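Local structure of DegT/DnrJ/EryC1/StrS aminotransferase (Brucella abortus 2308, 4QGR) at residues R20-N23 with R24-A28; R77-G80 with P81-V85; L257-L260 with E261-E265; K325-H328 with L329-A332. The protein binds pyridoxal 5'-phosphate and probably acts as a transaminase of the DegT/DnrJ/EryC1/StrS family. All coordinates share one frame; numbering follows the deposited sequence.

Contact 1. Residues R20-N23 with R24-A28; sequences RIEN and RLNAA
Ile-21 and Leu-25 meet one helical turn apart, where CD1 of Leu-25 lies 3.7 Å from CG1 of Ile-21 and just as near its CD1 methyl. The longer branch of Ile-21 reaches this methyl because chi1 of 48° sets CG1 between the backbone N and the carbonyl carbon. Leu-25 N also donates to Ile-21 O at 2.9 Å. Ile-21, the one residue between helix 14-20 and helix 22-35, is the N-cap of the latter, so this is the helix's first turn. Glu-22 and Asn-26 run side by side on another face, their carboxylate and amide planes 81° apart; Asn-26 N donates to Glu-22 O, while their polar ends are joined through water. One water donates to Glu-22 OE2 and accepts from Asn-26 ND2, the latter at 3.0 Å; a second donates to both Glu-22 O and Asn-26 OD1. A third links the same ND2 to OD1 of Asn-23, so the amide of Asn-26 is held at both ends. Further out, Arg-24 turns away to a salt bridge with Glu-255, and Ile-21 packs on Ile-259, both of helix 247-278. Asn-26 packs against Val-33 of the second subunit.

Contact 2. Residues R77-G80 with P81-V85; sequences RGIG and PGHAV
Gly-80 to His-83 form a type II beta turn, closed by a weak bond from His-83 N to Gly-80 O at 3.1 Å, with Gly-82 at the positive-phi corner (phi 96°). The His-83 side chain then reaches back across this turn. Its ND1 accepts the backbone N-H of Gly-80 at 3.0 Å, with an N-H...N angle of 150° and the donor 24° out of the ring plane. Because ND1 accepts this hydrogen bond, it is probably unprotonated, and the bond fixes the rotation of the imidazole. Farther round the same edge, CE1 faces Gly-78 O at 3.4 Å, nearly in the ring plane, while Pro-81 O stands over the centre of one ring face. Ile-79 packs beside the base of the histidine: its CG2 branch touches CG2 of Val-85 at 3.8 Å, the two side chains crossing at about a right angle, and the same methyl lies 4.0 Å from CB of His-83. Ile-79 and Val-85 both also rest on Ala-140 of the neighbouring strand 137-141. Gly-78, with its positive phi, ends helix 68-76 in a Schellman motif. Helix termination, glycine-rich turn and entry into strand 83-88 thus follow in quick succession, a helix-to-strand connection leading into the central mixed sheet of the PLP-dependent aminotransferase fold.

Contact 3. Residues L257-L260 with E261-E265; sequences LAIL and EDEME
Leu-260 and Met-264 make the close apolar side of this turn, lying side by side and pointing the same way, with CD1 of Leu-260 3.8 Å from the terminal CE of Met-264. The methionine gets there by bending: chi2 of -67° and a further turn at chi3 bring its methyl back toward the leucine. Met-264 N donates to Leu-260 O at 2.8 Å. A second close pair is Ile-259 with Glu-263, whose buried carboxylate lays OE2 3.4 Å from CD1 of Ile-259; OE2 is hydrogen-bonded to Tyr-361 OH and Gln-17 NE2. Glu-263 N donates to Ile-259 O at 3.0 Å. All this belongs to the long helix 247-278, and Leu-260 lies about 9 Å, side chain to side chain, from Lys-199, predicted to attach the cofactor, though not joined to it in this structure. The water side of the helix is looser. Leu-257 O is 4.5 Å from Glu-261 N, too long for the usual helical bond, and a water fills in, donating to Leu-257 O and accepting from Glu-261 N at 2.9 Å. A second water similarly bridges Ala-258 O and Asp-262 N, so two successive rungs of the helix are hydrated. Here the acidic side chains have partners elsewhere in the chain: Glu-261 with Tyr-54 and Arg-292, Asp-262 with Arg-20.

Contact 4. Residues K325-H328 with L329-A332; sequences KPLH and LQTA
Leu-329 lies over one face of the His-328 ring, a CH-pi contact in which CG stands 3.7 Å from the ring centroid and 17° off its normal. Although neighbours in sequence, the two side chains run alongside each other and point the same way; chi1 of 75° sets the histidine CG between its backbone N and carbonyl carbon. CD2 of Leu-329 lies 3.5 Å from NE2 of His-328, while CD1 touches CG of Pro-326 at 3.7 Å. Hydrogen bonds from ND1 to Ser-89 and NE2 to Glu-347 fix the rotation of the ring and so the face it presents to the leucine. The backbone is a short 3-10 turn between helix 305-314 and strand 337-338, with Leu-329 N donating to Pro-326 O at 3.0 Å and Gln-330 N to Leu-327 O at 2.9 Å. The Leu-327 side chain lies about 9 Å from a bound pyridoxal phosphate. The extended Gln-330 side chain reaches back to Lys-325: its NE2 donates to Lys-325 O at 2.9 Å, the acceptor lying in the amide plane but the donor 37° above the carbonyl plane. NE2 also passes 3.6 Å from CD2 of Leu-327. At the amide's other end, OE1 accepts from the backbone N of Asn-236 of the second subunit.

The four contacts follow one another along the chain without interleaving, all within the aminotransferase fold. Contacts 1 and 3 are neighbours in space, centres 16 Å apart: Ile-21, just before helix 22-35, packs on helix 247-278, and Arg-20, at the end of helix 14-20, forms a salt bridge to Asp-262 of helix 247-278 at 2.9 Å (NH2 to OD2). Contacts 2 and 4 lie across the chain's centre from that pair, with their own centres 21 Å apart and their nearest atoms about 10 Å apart. Contact 2 leads into strand 83-88 of the mixed sheet, and contact 4 packs on its neighbour, strand 105-109. Contact 4 meets the second subunit broadly, contact 1 through Asn-26.

Contact 1. Residues R20-N23 with R24-A28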
ATOM      1  N   ARG A  20      -4.466 -24.046 -15.345  1.00 15.19           N
ATOM      2  CA  ARG A  20      -5.158 -23.781 -16.599  1.00 15.71           C
ATOM      3  C   ARG A  20      -4.336 -22.862 -17.524  1.00 15.55           C
ATOM      4  O   ARG A  20      -4.331 -22.989 -18.782  1.00 16.47           O
ATOM      5  CB  ARG A  20      -6.498 -23.156 -16.277  1.00 15.50           C
ATOM      6  CG  ARG A  20      -7.348 -22.846 -17.483  1.00 16.21           C
ATOM      7  CD  ARG A  20      -8.559 -22.060 -17.062  1.00 16.32           C
ATOM      8  NE  ARG A  20      -9.444 -21.696 -18.165  1.00 18.04           N
ATOM      9  CZ  ARG A  20     -10.711 -21.332 -17.988  1.00 18.32           C
ATOM     10  NH1 ARG A  20     -11.211 -21.309 -16.777  1.00 18.05           N
ATOM     11  NH2 ARG A  20     -11.479 -21.107 -19.030  1.00 19.64           N
ATOM     12  N   ILE A  21      -3.622 -21.934 -16.914  1.00 15.24           N
ATOM     13  CA  ILE A  21      -2.904 -20.911 -17.656  1.00 14.95           C
ATOM     14  C   ILE A  21      -1.461 -20.831 -17.156  1.00 15.07           C
ATOM     15  O   ILE A  21      -0.831 -19.786 -17.176  1.00 14.55           O
ATOM     16  CB  ILE A  21      -3.602 -19.524 -17.574  1.00 14.30           C
ATOM     17  CG1 ILE A  21      -3.981 -19.151 -16.131  1.00 13.63           C
ATOM     18  CG2 ILE A  21      -4.873 -19.469 -18.408  1.00 14.68           C
ATOM     19  CD1 ILE A  21      -4.287 -17.678 -15.949  1.00 13.06           C
ATOM     20  N   GLU A  22      -0.919 -21.976 -16.767  1.00 15.87           N
ATOM     21  CA  GLU A  22       0.385 -22.057 -16.132  1.00 15.83           C
ATOM     22  C   GLU A  22       1.519 -21.409 -16.921  1.00 15.26           C
ATOM     23  O   GLU A  22       2.296 -20.567 -16.418  1.00 13.44           O
ATOM     24  CB  GLU A  22       0.674 -23.555 -15.825  1.00 18.13           C
ATOM     25  CG  GLU A  22       2.058 -23.784 -15.244  1.00 20.65           C
ATOM     26  CD  GLU A  22       2.417 -25.238 -14.958  1.00 23.95           C
ATOM     27  OE1 GLU A  22       1.544 -26.110 -14.926  1.00 28.10           O
ATOM     28  OE2 GLU A  22       3.619 -25.501 -14.758  1.00 26.47           O
ATOM     29  N   ASN A  23       1.669 -21.840 -18.164  1.00 14.80           N
ATOM     30  CA  ASN A  23       2.746 -21.324 -18.978  1.00 14.97           C
ATOM     31  C   ASN A  23       2.566 -19.870 -19.402  1.00 14.78           C
ATOM     32  O   ASN A  23       3.543 -19.150 -19.501  1.00 14.53           O
ATOM     33  CB  ASN A  23       2.942 -22.222 -20.196  1.00 15.78           C
ATOM     34  CG  ASN A  23       3.420 -23.578 -19.797  1.00 16.10           C
ATOM     35  OD1 ASN A  23       4.632 -23.772 -19.593  1.00 16.82           O
ATOM     36  ND2 ASN A  23       2.504 -24.547 -19.723  1.00 16.61           N
ATOM     37  N   ARG A  24       1.316 -19.444 -19.589  1.00 14.69           N
ATOM     38  CA  ARG A  24       1.029 -18.031 -19.878  1.00 14.86           C
ATOM     39  C   ARG A  24       1.401 -17.156 -18.672  1.00 14.69           C
ATOM     40  O   ARG A  24       2.023 -16.100 -18.824  1.00 14.36           O
ATOM     41  CB  ARG A  24      -0.435 -17.828 -20.246  1.00 15.07           C
ATOM     42  CG  ARG A  24      -0.895 -18.519 -21.556  1.00 15.88           C
ATOM     43  CD  ARG A  24      -2.226 -17.948 -22.027  1.00 16.20           C
ATOM     44  NE  ARG A  24      -2.010 -16.602 -22.562  1.00 16.32           N
ATOM     45  CZ  ARG A  24      -1.513 -16.321 -23.766  1.00 17.86           C
ATOM     46  NH1 ARG A  24      -1.260 -17.259 -24.677  1.00 18.50           N
ATOM     47  NH2 ARG A  24      -1.313 -15.063 -24.107  1.00 18.50           N
ATOM     48  N   LEU A  25       1.099 -17.635 -17.478  1.00 14.73           N
ATOM     49  CA  LEU A  25       1.482 -16.857 -16.280  1.00 15.33           C
ATOM     50  C   LEU A  25       3.005 -16.790 -16.177  1.00 15.18           C
ATOM     51  O   LEU A  25       3.559 -15.710 -15.904  1.00 15.11           O
ATOM     52  CB  LEU A  25       0.872 -17.462 -15.024  1.00 14.95           C
ATOM     53  CG  LEU A  25      -0.624 -17.202 -14.885  1.00 15.58           C
ATOM     54  CD1 LEU A  25      -1.268 -18.148 -13.883  1.00 16.10           C
ATOM     55  CD2 LEU A  25      -0.847 -15.754 -14.475  1.00 15.67           C
ATOM     56  N   ASN A  26       3.691 -17.930 -16.389  1.00 15.49           N
ATOM     57  CA  ASN A  26       5.156 -17.920 -16.323  1.00 15.48           C
ATOM     58  C   ASN A  26       5.769 -16.924 -17.295  1.00 15.90           C
ATOM     59  O   ASN A  26       6.688 -16.186 -16.934  1.00 15.34           O
ATOM     60  CB  ASN A  26       5.775 -19.297 -16.504  1.00 15.93           C
ATOM     61  CG  ASN A  26       5.454 -20.220 -15.364  1.00 15.77           C
ATOM     62  OD1 ASN A  26       5.123 -19.780 -14.266  1.00 15.73           O
ATOM     63  ND2 ASN A  26       5.524 -21.496 -15.618  1.00 15.76           N
ATOM     64  N   ALA A  27       5.273 -16.918 -18.528  1.00 16.47           N
ATOM     65  CA  ALA A  27       5.805 -16.009 -19.551  1.00 16.77           C
ATOM     66  C   ALA A  27       5.552 -14.556 -19.200  1.00 16.96           C
ATOM     67  O   ALA A  27       6.423 -13.700 -19.420  1.00 17.76           O
ATOM     68  CB  ALA A  27       5.236 -16.312 -20.915  1.00 17.24           C
ATOM     69  N   ALA A  28       4.364 -14.278 -18.673  1.00 16.56           N
ATOM     70  CA  ALA A  28       3.982 -12.873 -18.345  1.00 16.17           C
ATOM     71  C   ALA A  28       4.900 -12.351 -17.248  1.00 15.61           C
ATOM     72  O   ALA A  28       5.388 -11.235 -17.326  1.00 15.55           O
ATOM     73  CB  ALA A  28       2.515 -12.806 -17.940  1.00 15.85           C
TER
HETATM   74  O   HOH W   1       2.529 -20.461 -13.534  1.00 14.12           O
HETATM   75  O   HOH W   2       5.293 -23.657 -13.559  1.00 27.67           O
HETATM   76  O   HOH W   3       6.544 -22.020 -18.510  1.00 18.85           O

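Contact 2. Residues R77-G80 with P81-V85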
ATOM      1  N   ARG A  77     -12.352  13.954  -2.351  1.00 18.95           N
ATOM      2  CA  ARG A  77     -13.552  14.728  -2.030  1.00 20.43           C
ATOM      3  C   ARG A  77     -13.394  15.579  -0.803  1.00 19.67           C
ATOM      4  O   ARG A  77     -14.353  16.245  -0.415  1.00 20.89           O
ATOM      5  CB  ARG A  77     -14.763  13.795  -1.838  1.00 22.86           C
ATOM      6  CG  ARG A  77     -15.280  13.270  -3.158  1.00 26.37           C
ATOM      7  CD  ARG A  77     -16.117  14.305  -3.906  1.00 29.10           C
ATOM      8  NE  ARG A  77     -17.464  14.490  -3.331  1.00 31.17           N
ATOM      9  CZ  ARG A  77     -18.568  14.698  -4.070  1.00 33.59           C
ATOM     10  NH1 ARG A  77     -18.491  14.727  -5.391  1.00 31.63           N
ATOM     11  NH2 ARG A  77     -19.753  14.885  -3.502  1.00 36.31           N
ATOM     12  N   GLY A  78     -12.225  15.592  -0.177  1.00 17.82           N
ATOM     13  CA  GLY A  78     -12.020  16.382   1.033  1.00 18.47           C
ATOM     14  C   GLY A  78     -12.807  15.887   2.246  1.00 17.60           C
ATOM     15  O   GLY A  78     -13.155  16.669   3.118  1.00 18.63           O
ATOM     16  N   ILE A  79     -13.099  14.600   2.304  1.00 16.82           N
ATOM     17  CA  ILE A  79     -13.892  14.048   3.401  1.00 16.24           C
ATOM     18  C   ILE A  79     -13.007  13.727   4.577  1.00 16.34           C
ATOM     19  O   ILE A  79     -11.953  13.104   4.425  1.00 17.21           O
ATOM     20  CB  ILE A  79     -14.688  12.798   2.943  1.00 15.43           C
ATOM     21  CG1 ILE A  79     -15.731  13.233   1.942  1.00 15.66           C
ATOM     22  CG2 ILE A  79     -15.325  12.081   4.141  1.00 15.20           C
ATOM     23  CD1 ILE A  79     -16.403  12.107   1.209  1.00 15.56           C
ATOM     24  N   GLY A  80     -13.410  14.151   5.770  1.00 16.12           N
ATOM     25  CA  GLY A  80     -12.501  14.125   6.889  1.00 16.21           C
ATOM     26  C   GLY A  80     -13.191  14.556   8.169  1.00 16.37           C
ATOM     27  O   GLY A  80     -14.352  14.271   8.357  1.00 16.05           O
ATOM     28  N   PRO A  81     -12.475  15.245   9.056  1.00 16.75           N
ATOM     29  CA  PRO A  81     -13.082  15.632  10.335  1.00 17.05           C
ATOM     30  C   PRO A  81     -14.369  16.443  10.145  1.00 17.31           C
ATOM     31  O   PRO A  81     -14.448  17.356   9.290  1.00 17.12           O
ATOM     32  CB  PRO A  81     -11.962  16.446  11.010  1.00 17.72           C
ATOM     33  CG  PRO A  81     -10.691  15.942  10.407  1.00 17.28           C
ATOM     34  CD  PRO A  81     -11.034  15.545   9.015  1.00 17.38           C
ATOM     35  N   GLY A  82     -15.395  16.059  10.891  1.00 17.15           N
ATOM     36  CA  GLY A  82     -16.694  16.736  10.789  1.00 17.46           C
ATOM     37  C   GLY A  82     -17.685  16.058   9.857  1.00 16.89           C
ATOM     38  O   GLY A  82     -18.796  16.540   9.697  1.00 17.31           O
ATOM     39  N   HIS A  83     -17.272  14.958   9.237  1.00 16.23           N
ATOM     40  CA  HIS A  83     -18.033  14.353   8.167  1.00 15.51           C
ATOM     41  C   HIS A  83     -18.458  12.928   8.477  1.00 14.59           C
ATOM     42  O   HIS A  83     -17.710  12.167   9.125  1.00 14.31           O
ATOM     43  CB  HIS A  83     -17.240  14.361   6.867  1.00 15.36           C
ATOM     44  CG  HIS A  83     -16.854  15.725   6.419  1.00 16.35           C
ATOM     45  ND1 HIS A  83     -15.735  15.971   5.662  1.00 16.87           N
ATOM     46  CD2 HIS A  83     -17.407  16.939   6.682  1.00 16.78           C
ATOM     47  CE1 HIS A  83     -15.636  17.270   5.429  1.00 17.18           C
ATOM     48  NE2 HIS A  83     -16.640  17.877   6.044  1.00 17.31           N
ATOM     49  N   ALA A  84     -19.675  12.596   8.031  1.00 14.02           N
ATOM     50  CA  ALA A  84     -20.240  11.264   8.199  1.00 13.12           C
ATOM     51  C   ALA A  84     -20.237  10.482   6.880  1.00 12.41           C
ATOM     52  O   ALA A  84     -20.580  11.026   5.813  1.00 12.07           O
ATOM     53  CB  ALA A  84     -21.644  11.348   8.726  1.00 13.32           C
ATOM     54  N   VAL A  85     -19.860   9.219   6.958  1.00 11.91           N
ATOM     55  CA  VAL A  85     -19.900   8.299   5.782  1.00 11.88           C
ATOM     56  C   VAL A  85     -20.672   7.043   6.189  1.00 11.71           C
ATOM     57  O   VAL A  85     -20.376   6.395   7.232  1.00 11.50           O
ATOM     58  CB  VAL A  85     -18.496   7.924   5.274  1.00 11.65           C
ATOM     59  CG1 VAL A  85     -18.573   6.945   4.112  1.00 11.56           C
ATOM     60  CG2 VAL A  85     -17.653   9.141   4.919  1.00 12.14           C
TER

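Contact 3. Residues L257-L260 with E261-E265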
ATOM      1  N   LEU A 257      -7.614 -11.965 -16.347  1.00 13.26           N
ATOM      2  CA  LEU A 257      -8.738 -11.245 -16.950  1.00 13.63           C
ATOM      3  C   LEU A 257      -9.192 -11.979 -18.197  1.00 13.81           C
ATOM      4  O   LEU A 257     -10.407 -12.110 -18.453  1.00 14.09           O
ATOM      5  CB  LEU A 257      -8.383  -9.763 -17.220  1.00 13.70           C
ATOM      6  CG  LEU A 257      -9.479  -8.976 -17.946  1.00 14.61           C
ATOM      7  CD1 LEU A 257     -10.727  -8.892 -17.017  1.00 14.19           C
ATOM      8  CD2 LEU A 257      -8.952  -7.597 -18.311  1.00 14.85           C
ATOM      9  N   ALA A 258      -8.259 -12.562 -18.934  1.00 14.56           N
ATOM     10  CA  ALA A 258      -8.620 -13.254 -20.204  1.00 15.24           C
ATOM     11  C   ALA A 258      -9.476 -14.517 -20.013  1.00 15.46           C
ATOM     12  O   ALA A 258     -10.120 -14.989 -20.953  1.00 15.85           O
ATOM     13  CB  ALA A 258      -7.368 -13.595 -21.031  1.00 15.91           C
ATOM     14  N   ILE A 259      -9.498 -15.058 -18.809  1.00 14.66           N
ATOM     15  CA  ILE A 259     -10.365 -16.185 -18.484  1.00 14.77           C
ATOM     16  C   ILE A 259     -11.497 -15.880 -17.521  1.00 14.48           C
ATOM     17  O   ILE A 259     -12.307 -16.778 -17.188  1.00 14.41           O
ATOM     18  CB  ILE A 259      -9.576 -17.416 -17.940  1.00 14.63           C
ATOM     19  CG1 ILE A 259      -8.918 -17.130 -16.596  1.00 14.17           C
ATOM     20  CG2 ILE A 259      -8.550 -17.929 -18.966  1.00 15.08           C
ATOM     21  CD1 ILE A 259      -8.255 -18.336 -15.994  1.00 14.11           C
ATOM     22  N   LEU A 260     -11.599 -14.623 -17.088  1.00 14.51           N
ATOM     23  CA  LEU A 260     -12.592 -14.240 -16.079  1.00 14.02           C
ATOM     24  C   LEU A 260     -14.026 -14.480 -16.561  1.00 14.32           C
ATOM     25  O   LEU A 260     -14.858 -15.026 -15.826  1.00 14.35           O
ATOM     26  CB  LEU A 260     -12.399 -12.765 -15.673  1.00 13.87           C
ATOM     27  CG  LEU A 260     -13.364 -12.193 -14.644  1.00 13.85           C
ATOM     28  CD1 LEU A 260     -13.261 -12.952 -13.331  1.00 13.66           C
ATOM     29  CD2 LEU A 260     -13.081 -10.717 -14.424  1.00 14.40           C
ATOM     30  N   GLU A 261     -14.340 -14.095 -17.785  1.00 15.00           N
ATOM     31  CA  GLU A 261     -15.716 -14.254 -18.247  1.00 15.95           C
ATOM     32  C   GLU A 261     -16.151 -15.707 -18.270  1.00 16.48           C
ATOM     33  O   GLU A 261     -17.235 -16.003 -17.844  1.00 16.43           O
ATOM     34  CB  GLU A 261     -15.946 -13.574 -19.608  1.00 16.88           C
ATOM     35  CG  GLU A 261     -17.379 -13.655 -20.093  1.00 17.77           C
ATOM     36  CD  GLU A 261     -18.387 -12.829 -19.311  1.00 17.77           C
ATOM     37  OE1 GLU A 261     -18.013 -12.049 -18.420  1.00 17.77           O
ATOM     38  OE2 GLU A 261     -19.606 -12.990 -19.571  1.00 17.65           O
ATOM     39  N   ASP A 262     -15.286 -16.625 -18.721  1.00 17.00           N
ATOM     40  CA  ASP A 262     -15.647 -18.054 -18.721  1.00 17.58           C
ATOM     41  C   ASP A 262     -15.802 -18.565 -17.261  1.00 16.93           C
ATOM     42  O   ASP A 262     -16.718 -19.329 -16.930  1.00 16.43           O
ATOM     43  CB  ASP A 262     -14.599 -18.860 -19.485  1.00 18.66           C
ATOM     44  CG  ASP A 262     -14.977 -20.276 -19.638  1.00 19.73           C
ATOM     45  OD1 ASP A 262     -15.830 -20.568 -20.500  1.00 21.47           O
ATOM     46  OD2 ASP A 262     -14.408 -21.128 -18.942  1.00 19.94           O
ATOM     47  N   GLU A 263     -14.890 -18.125 -16.390  1.00 16.25           N
ATOM     48  CA  GLU A 263     -14.998 -18.426 -14.969  1.00 15.30           C
ATOM     49  C   GLU A 263     -16.304 -17.927 -14.332  1.00 15.30           C
ATOM     50  O   GLU A 263     -16.827 -18.573 -13.431  1.00 15.17           O
ATOM     51  CB  GLU A 263     -13.832 -17.809 -14.207  1.00 15.03           C
ATOM     52  CG  GLU A 263     -12.529 -18.559 -14.416  1.00 15.05           C
ATOM     53  CD  GLU A 263     -11.379 -18.001 -13.613  1.00 14.67           C
ATOM     54  OE1 GLU A 263     -11.449 -16.817 -13.180  1.00 14.67           O
ATOM     55  OE2 GLU A 263     -10.402 -18.742 -13.357  1.00 14.64           O
ATOM     56  N   MET A 264     -16.767 -16.742 -14.746  1.00 14.85           N
ATOM     57  CA  MET A 264     -18.092 -16.227 -14.310  1.00 15.41           C
ATOM     58  C   MET A 264     -19.250 -17.115 -14.774  1.00 16.27           C
ATOM     59  O   MET A 264     -20.197 -17.377 -14.005  1.00 16.48           O
ATOM     60  CB  MET A 264     -18.297 -14.777 -14.761  1.00 14.62           C
ATOM     61  CG  MET A 264     -17.438 -13.823 -13.946  1.00 14.08           C
ATOM     62  SD  MET A 264     -17.966 -13.746 -12.220  1.00 13.53           S
ATOM     63  CE  MET A 264     -16.435 -13.667 -11.319  1.00 13.38           C
ATOM     64  N   GLU A 265     -19.150 -17.651 -15.985  1.00 17.41           N
ATOM     65  CA  GLU A 265     -20.164 -18.620 -16.416  1.00 18.75           C
ATOM     66  C   GLU A 265     -20.144 -19.833 -15.511  1.00 17.80           C
ATOM     67  O   GLU A 265     -21.209 -20.361 -15.131  1.00 19.04           O
ATOM     68  CB  GLU A 265     -19.970 -19.003 -17.896  1.00 21.19           C
ATOM     69  CG  GLU A 265     -20.110 -17.793 -18.814  1.00 24.25           C
ATOM     70  CD  GLU A 265     -19.663 -18.063 -20.254  1.00 29.72           C
ATOM     71  OE1 GLU A 265     -19.280 -19.211 -20.575  1.00 36.55           O
ATOM     72  OE2 GLU A 265     -19.703 -17.114 -21.074  1.00 34.13           O
TER
HETATM   73  O   HOH W   4     -12.607 -12.987 -19.870  1.00 14.74           O
HETATM   74  O   HOH W   5     -13.219 -15.825 -20.634  1.00 16.34           O

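Contact 4. Residues K325-H328 with L329-A332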
ATOM      1  N   LYS A 325     -17.801 -11.408  13.450  1.00 17.44           N
ATOM      2  CA  LYS A 325     -18.074 -10.234  14.278  1.00 20.30           C
ATOM      3  C   LYS A 325     -18.321  -9.070  13.334  1.00 18.74           C
ATOM      4  O   LYS A 325     -17.407  -8.661  12.636  1.00 18.76           O
ATOM      5  CB  LYS A 325     -16.879  -9.937  15.210  1.00 24.06           C
ATOM      6  CG  LYS A 325     -17.282  -9.751  16.636  1.00 28.58           C
ATOM      7  CD  LYS A 325     -16.108  -9.563  17.576  1.00 31.26           C
ATOM      8  CE  LYS A 325     -16.434  -8.467  18.584  1.00 34.44           C
ATOM      9  NZ  LYS A 325     -16.012  -8.879  19.946  1.00 37.53           N
ATOM     10  N   PRO A 326     -19.569  -8.571  13.270  1.00 17.43           N
ATOM     11  CA  PRO A 326     -19.790  -7.351  12.448  1.00 16.66           C
ATOM     12  C   PRO A 326     -19.006  -6.173  12.996  1.00 15.20           C
ATOM     13  O   PRO A 326     -18.678  -6.129  14.166  1.00 15.26           O
ATOM     14  CB  PRO A 326     -21.295  -7.138  12.533  1.00 17.15           C
ATOM     15  CG  PRO A 326     -21.672  -7.708  13.856  1.00 19.28           C
ATOM     16  CD  PRO A 326     -20.765  -8.929  14.045  1.00 18.96           C
ATOM     17  N   LEU A 327     -18.685  -5.230  12.138  1.00 14.13           N
ATOM     18  CA  LEU A 327     -17.820  -4.152  12.489  1.00 14.05           C
ATOM     19  C   LEU A 327     -18.272  -3.365  13.696  1.00 14.28           C
ATOM     20  O   LEU A 327     -17.433  -2.973  14.508  1.00 14.32           O
ATOM     21  CB  LEU A 327     -17.619  -3.215  11.277  1.00 13.90           C
ATOM     22  CG  LEU A 327     -16.957  -3.897  10.075  1.00 13.29           C
ATOM     23  CD1 LEU A 327     -16.571  -2.822   9.043  1.00 13.10           C
ATOM     24  CD2 LEU A 327     -15.707  -4.728  10.411  1.00 13.82           C
ATOM     25  N   HIS A 328     -19.570  -3.126  13.820  1.00 14.68           N
ATOM     26  CA  HIS A 328     -20.039  -2.253  14.878  1.00 15.85           C
ATOM     27  C   HIS A 328     -19.820  -2.866  16.257  1.00 17.22           C
ATOM     28  O   HIS A 328     -19.939  -2.159  17.261  1.00 17.93           O
ATOM     29  CB  HIS A 328     -21.500  -1.862  14.709  1.00 16.46           C
ATOM     30  CG  HIS A 328     -22.475  -2.940  15.050  1.00 16.76           C
ATOM     31  ND1 HIS A 328     -22.672  -4.047  14.252  1.00 17.00           N
ATOM     32  CD2 HIS A 328     -23.312  -3.083  16.101  1.00 17.75           C
ATOM     33  CE1 HIS A 328     -23.608  -4.809  14.780  1.00 17.54           C
ATOM     34  NE2 HIS A 328     -24.015  -4.246  15.901  1.00 18.76           N
ATOM     35  N   LEU A 329     -19.545  -4.158  16.305  1.00 16.93           N
ATOM     36  CA  LEU A 329     -19.262  -4.808  17.581  1.00 18.46           C
ATOM     37  C   LEU A 329     -17.780  -4.961  17.843  1.00 18.76           C
ATOM     38  O   LEU A 329     -17.399  -5.409  18.930  1.00 19.56           O
ATOM     39  CB  LEU A 329     -19.961  -6.156  17.673  1.00 19.78           C
ATOM     40  CG  LEU A 329     -21.478  -6.091  17.624  1.00 21.27           C
ATOM     41  CD1 LEU A 329     -21.963  -7.530  17.590  1.00 23.39           C
ATOM     42  CD2 LEU A 329     -22.139  -5.280  18.726  1.00 22.01           C
ATOM     43  N   GLN A 330     -16.926  -4.604  16.883  1.00 17.41           N
ATOM     44  CA  GLN A 330     -15.490  -4.756  17.099  1.00 16.76           C
ATOM     45  C   GLN A 330     -14.979  -3.558  17.842  1.00 16.40           C
ATOM     46  O   GLN A 330     -15.501  -2.451  17.693  1.00 15.74           O
ATOM     47  CB  GLN A 330     -14.718  -4.941  15.788  1.00 16.05           C
ATOM     48  CG  GLN A 330     -15.108  -6.238  15.068  1.00 16.82           C
ATOM     49  CD  GLN A 330     -14.259  -6.534  13.865  1.00 16.98           C
ATOM     50  OE1 GLN A 330     -13.091  -6.157  13.806  1.00 18.44           O
ATOM     51  NE2 GLN A 330     -14.861  -7.194  12.859  1.00 17.54           N
ATOM     52  N   THR A 331     -13.942  -3.786  18.632  1.00 16.98           N
ATOM     53  CA  THR A 331     -13.369  -2.782  19.520  1.00 17.31           C
ATOM     54  C   THR A 331     -13.060  -1.476  18.845  1.00 17.04           C
ATOM     55  O   THR A 331     -13.337  -0.397  19.399  1.00 17.63           O
ATOM     56  CB  THR A 331     -12.098  -3.347  20.250  1.00 18.75           C
ATOM     57  OG1 THR A 331     -12.460  -4.514  21.005  1.00 19.25           O
ATOM     58  CG2 THR A 331     -11.451  -2.348  21.173  1.00 19.81           C
ATOM     59  N   ALA A 332     -12.438  -1.533  17.687  1.00 15.91           N
ATOM     60  CA  ALA A 332     -12.015  -0.289  17.043  1.00 16.34           C
ATOM     61  C   ALA A 332     -13.174   0.590  16.606  1.00 16.12           C
ATOM     62  O   ALA A 332     -12.969   1.775  16.429  1.00 17.23           O
ATOM     63  CB  ALA A 332     -11.169  -0.580  15.835  1.00 15.71           C
TER